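1-deoxy-D-xylulose 5-phosphate reductoisomerase (Zymomonas mobilis, PDB 1R0L) catalyses the NADPH-dependent rearrangement and reduction of 1-deoxy-D-xylulose 5-phosphate to 2-C-methyl-D-erythritol 4-phosphate, a step in isoprenoid biosynthesis. Local coordinates at residues Ile34-Asn39 / Thr52-Ala57. Residues are numbered along the deposited sequence; the frame is centred on the assembly and turned at random.
Sequences IALTAN and TNAKRA. With NDP (NADPH dihydro-nicotinamide-adenine-dinucleotide phosphate), chain F.
Ile34 meets Lys55 just before strand 56-59 begins, where two parallel strands come together in a pairing that shows how a Rossmann sheet carries its nucleotide at the strand ends. The carbonyl O of Ile34 accepts two bonds: Arg56 N at 2.9 Å, nearly in line with the C=O, and a weak one from Lys55 N. With CG1 anti to its carbonyl carbon (chi1 -62°), Ile34 runs alongside the extended lysine, its CD1 3.8 Å from Lys55 CD. Ala35 pairs with Arg56: its CA lies 3.2 Å from Arg56 O in a CA-H...O contact, and the two CB atoms share a face of the sheet. The guanidinium of Arg56 leads away to a salt bridge with Glu78. Leu36 N returns a bond of 3.1 Å to Arg56 O, the donor tilted 20° from the carbonyl plane. On the face it shares with Ala57, Leu36 sets CG 4.2 Å from Ala54 CB and turns CD1 to Thr52 OG1, while Leu45 and Ala48 of helix 42-52 also touch it. Asn53, with positive phi, follows that helix in a Schellman motif. Beyond Leu36 the strand runs on to the cofactor, where Asn39 N donates to NADPH O2B, the oxygen bearing the 2'-phosphate. A chi1 of 173° swings CG of Asn39 to the far side from N and lays the amide by the adenine, CG 3.5 Å from NADPH C5A. A glycine here would probably leave the adenine without the side chain that lies against it, and freer to shift. Strand 31-38, helix 42-52 and strand 56-59 thus form a beta-alpha-beta crossover of the parallel, NADP-binding Rossmann sheet, with the adenosine 2'-phosphate end of NADPH held just past strand 31-38.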
loop_
_atom_site.group_PDB
_atom_site.type_symbol
_atom_site.label_atom_id
_atom_site.label_comp_id
_atom_site.label_asym_id
_atom_site.label_seq_id
_atom_site.Cartn_x
_atom_site.Cartn_y
_atom_site.Cartn_z
ATOM N N ILE B 34 -5.443 12.069 -30.460
ATOM C CA ILE B 34 -5.814 11.509 -31.751
ATOM C C ILE B 34 -7.330 11.679 -31.961
ATOM O O ILE B 34 -7.758 12.463 -32.806
ATOM C CB ILE B 34 -5.447 9.994 -31.837
ATOM C CG1 ILE B 34 -3.931 9.794 -31.696
ATOM C CG2 ILE B 34 -5.938 9.417 -33.122
ATOM C CD1 ILE B 34 -3.097 10.521 -32.729
ATOM N N ALA B 35 -8.137 10.957 -31.182
ATOM C CA ALA B 35 -9.587 11.036 -31.301
ATOM C C ALA B 35 -10.292 11.260 -29.980
ATOM O O ALA B 35 -9.829 10.825 -28.923
ATOM C CB ALA B 35 -10.122 9.777 -31.925
ATOM N N LEU B 36 -11.425 11.951 -30.048
ATOM C CA LEU B 36 -12.256 12.199 -28.875
ATOM C C LEU B 36 -13.661 11.830 -29.311
ATOM O O LEU B 36 -14.052 12.094 -30.453
ATOM C CB LEU B 36 -12.240 13.666 -28.474
ATOM C CG LEU B 36 -10.937 14.280 -27.981
ATOM C CD1 LEU B 36 -11.235 15.690 -27.467
ATOM C CD2 LEU B 36 -10.325 13.412 -26.886
ATOM N N THR B 37 -14.425 11.200 -28.427
ATOM C CA THR B 37 -15.778 10.858 -28.811
ATOM C C THR B 37 -16.775 11.327 -27.789
ATOM O O THR B 37 -16.437 11.601 -26.624
ATOM C CB THR B 37 -16.011 9.339 -29.002
ATOM O OG1 THR B 37 -16.056 8.698 -27.737
ATOM C CG2 THR B 37 -14.929 8.718 -29.811
ATOM N N ALA B 38 -18.015 11.413 -28.259
ATOM C CA ALA B 38 -19.162 11.800 -27.458
ATOM C C ALA B 38 -20.377 11.152 -28.129
ATOM O O ALA B 38 -20.257 10.599 -29.221
ATOM C CB ALA B 38 -19.301 13.312 -27.437
ATOM N N ASN B 39 -21.541 11.219 -27.478
ATOM C CA ASN B 39 -22.768 10.633 -28.024
ATOM C C ASN B 39 -23.704 11.671 -28.603
ATOM O O ASN B 39 -24.056 11.628 -29.778
ATOM C CB ASN B 39 -23.524 9.891 -26.936
ATOM C CG ASN B 39 -24.895 9.404 -27.392
ATOM O OD1 ASN B 39 -25.045 8.838 -28.470
ATOM N ND2 ASN B 39 -25.893 9.609 -26.555
ATOM N N THR B 52 -7.717 20.688 -27.572
ATOM C CA THR B 52 -6.574 19.783 -27.627
ATOM C C THR B 52 -6.051 19.599 -29.048
ATOM O O THR B 52 -5.067 18.886 -29.278
ATOM C CB THR B 52 -6.931 18.392 -27.076
ATOM O OG1 THR B 52 -7.759 17.706 -28.023
ATOM C CG2 THR B 52 -7.662 18.522 -25.740
ATOM N N ASN B 53 -6.700 20.246 -30.006
ATOM C CA ASN B 53 -6.265 20.117 -31.392
ATOM C C ASN B 53 -6.252 18.645 -31.784
ATOM O O ASN B 53 -5.281 18.150 -32.366
ATOM C CB ASN B 53 -4.859 20.688 -31.568
ATOM C CG ASN B 53 -4.410 20.673 -33.008
ATOM O OD1 ASN B 53 -3.242 20.901 -33.314
ATOM N ND2 ASN B 53 -5.344 20.401 -33.913
ATOM N N ALA B 54 -7.334 17.949 -31.452
ATOM C CA ALA B 54 -7.455 16.533 -31.752
ATOM C C ALA B 54 -7.499 16.316 -33.258
ATOM O O ALA B 54 -7.799 17.238 -34.009
ATOM C CB ALA B 54 -8.716 15.966 -31.104
ATOM N N LYS B 55 -7.198 15.097 -33.694
ATOM C CA LYS B 55 -7.232 14.770 -35.110
ATOM C C LYS B 55 -8.627 14.467 -35.604
ATOM O O LYS B 55 -8.980 14.802 -36.739
ATOM C CB LYS B 55 -6.373 13.565 -35.405
ATOM C CG LYS B 55 -4.928 13.855 -35.302
ATOM C CD LYS B 55 -4.183 12.654 -35.744
ATOM C CE LYS B 55 -2.732 12.959 -35.865
ATOM N NZ LYS B 55 -2.071 11.676 -36.106
ATOM N N ARG B 56 -9.416 13.808 -34.765
ATOM C CA ARG B 56 -10.777 13.472 -35.143
ATOM C C ARG B 56 -11.706 13.558 -33.955
ATOM O O ARG B 56 -11.302 13.326 -32.818
ATOM C CB ARG B 56 -10.827 12.063 -35.734
ATOM C CG ARG B 56 -12.201 11.631 -36.219
ATOM C CD ARG B 56 -12.155 10.221 -36.801
ATOM N NE ARG B 56 -11.244 10.145 -37.940
ATOM C CZ ARG B 56 -10.889 9.021 -38.568
ATOM N NH1 ARG B 56 -11.361 7.836 -38.189
ATOM N NH2 ARG B 56 -10.036 9.082 -39.577
ATOM N N ALA B 57 -12.948 13.924 -34.238
ATOM C CA ALA B 57 -13.991 14.040 -33.231
ATOM C C ALA B 57 -15.140 13.196 -33.768
ATOM O O ALA B 57 -15.515 13.325 -34.936
ATOM C CB ALA B 57 -14.416 15.480 -33.083
HETATM P PA NDP F . -22.042 10.265 -18.686
HETATM O O1A NDP F . -21.725 11.060 -17.587
HETATM O O2A NDP F . -23.234 10.575 -19.653
HETATM O O5B NDP F . -20.850 10.195 -19.731
HETATM C C5B NDP F . -21.325 9.323 -20.666
HETATM C C4B NDP F . -20.277 9.522 -21.617
HETATM O O4B NDP F . -20.662 8.505 -22.526
HETATM C C3B NDP F . -20.262 10.857 -22.522
HETATM O O3B NDP F . -18.919 11.038 -23.180
HETATM C C2B NDP F . -21.311 10.485 -23.520
HETATM O O2B NDP F . -21.621 11.346 -24.611
HETATM C C1B NDP F . -20.904 9.043 -23.815
HETATM N N9A NDP F . -22.020 8.292 -24.328
HETATM C C8A NDP F . -23.274 8.274 -23.727
HETATM N N7A NDP F . -24.091 7.516 -24.370
HETATM C C5A NDP F . -23.406 6.996 -25.414
HETATM C C6A NDP F . -23.750 6.105 -26.456
HETATM N N6A NDP F . -24.971 5.564 -26.549
HETATM N N1A NDP F . -22.802 5.793 -27.356
HETATM C C2A NDP F . -21.558 6.319 -27.282
HETATM N N3A NDP F . -21.138 7.163 -26.340
HETATM C C4A NDP F . -22.121 7.473 -25.424
HETATM O O3 NDP F . -22.241 8.784 -18.190
HETATM P P2B NDP F . -22.083 12.802 -24.372
HETATM O O1X NDP F . -21.770 13.401 -23.058
HETATM O O2X NDP F . -23.188 13.235 -25.267
HETATM O O3X NDP F . -23.233 12.206 -23.562
#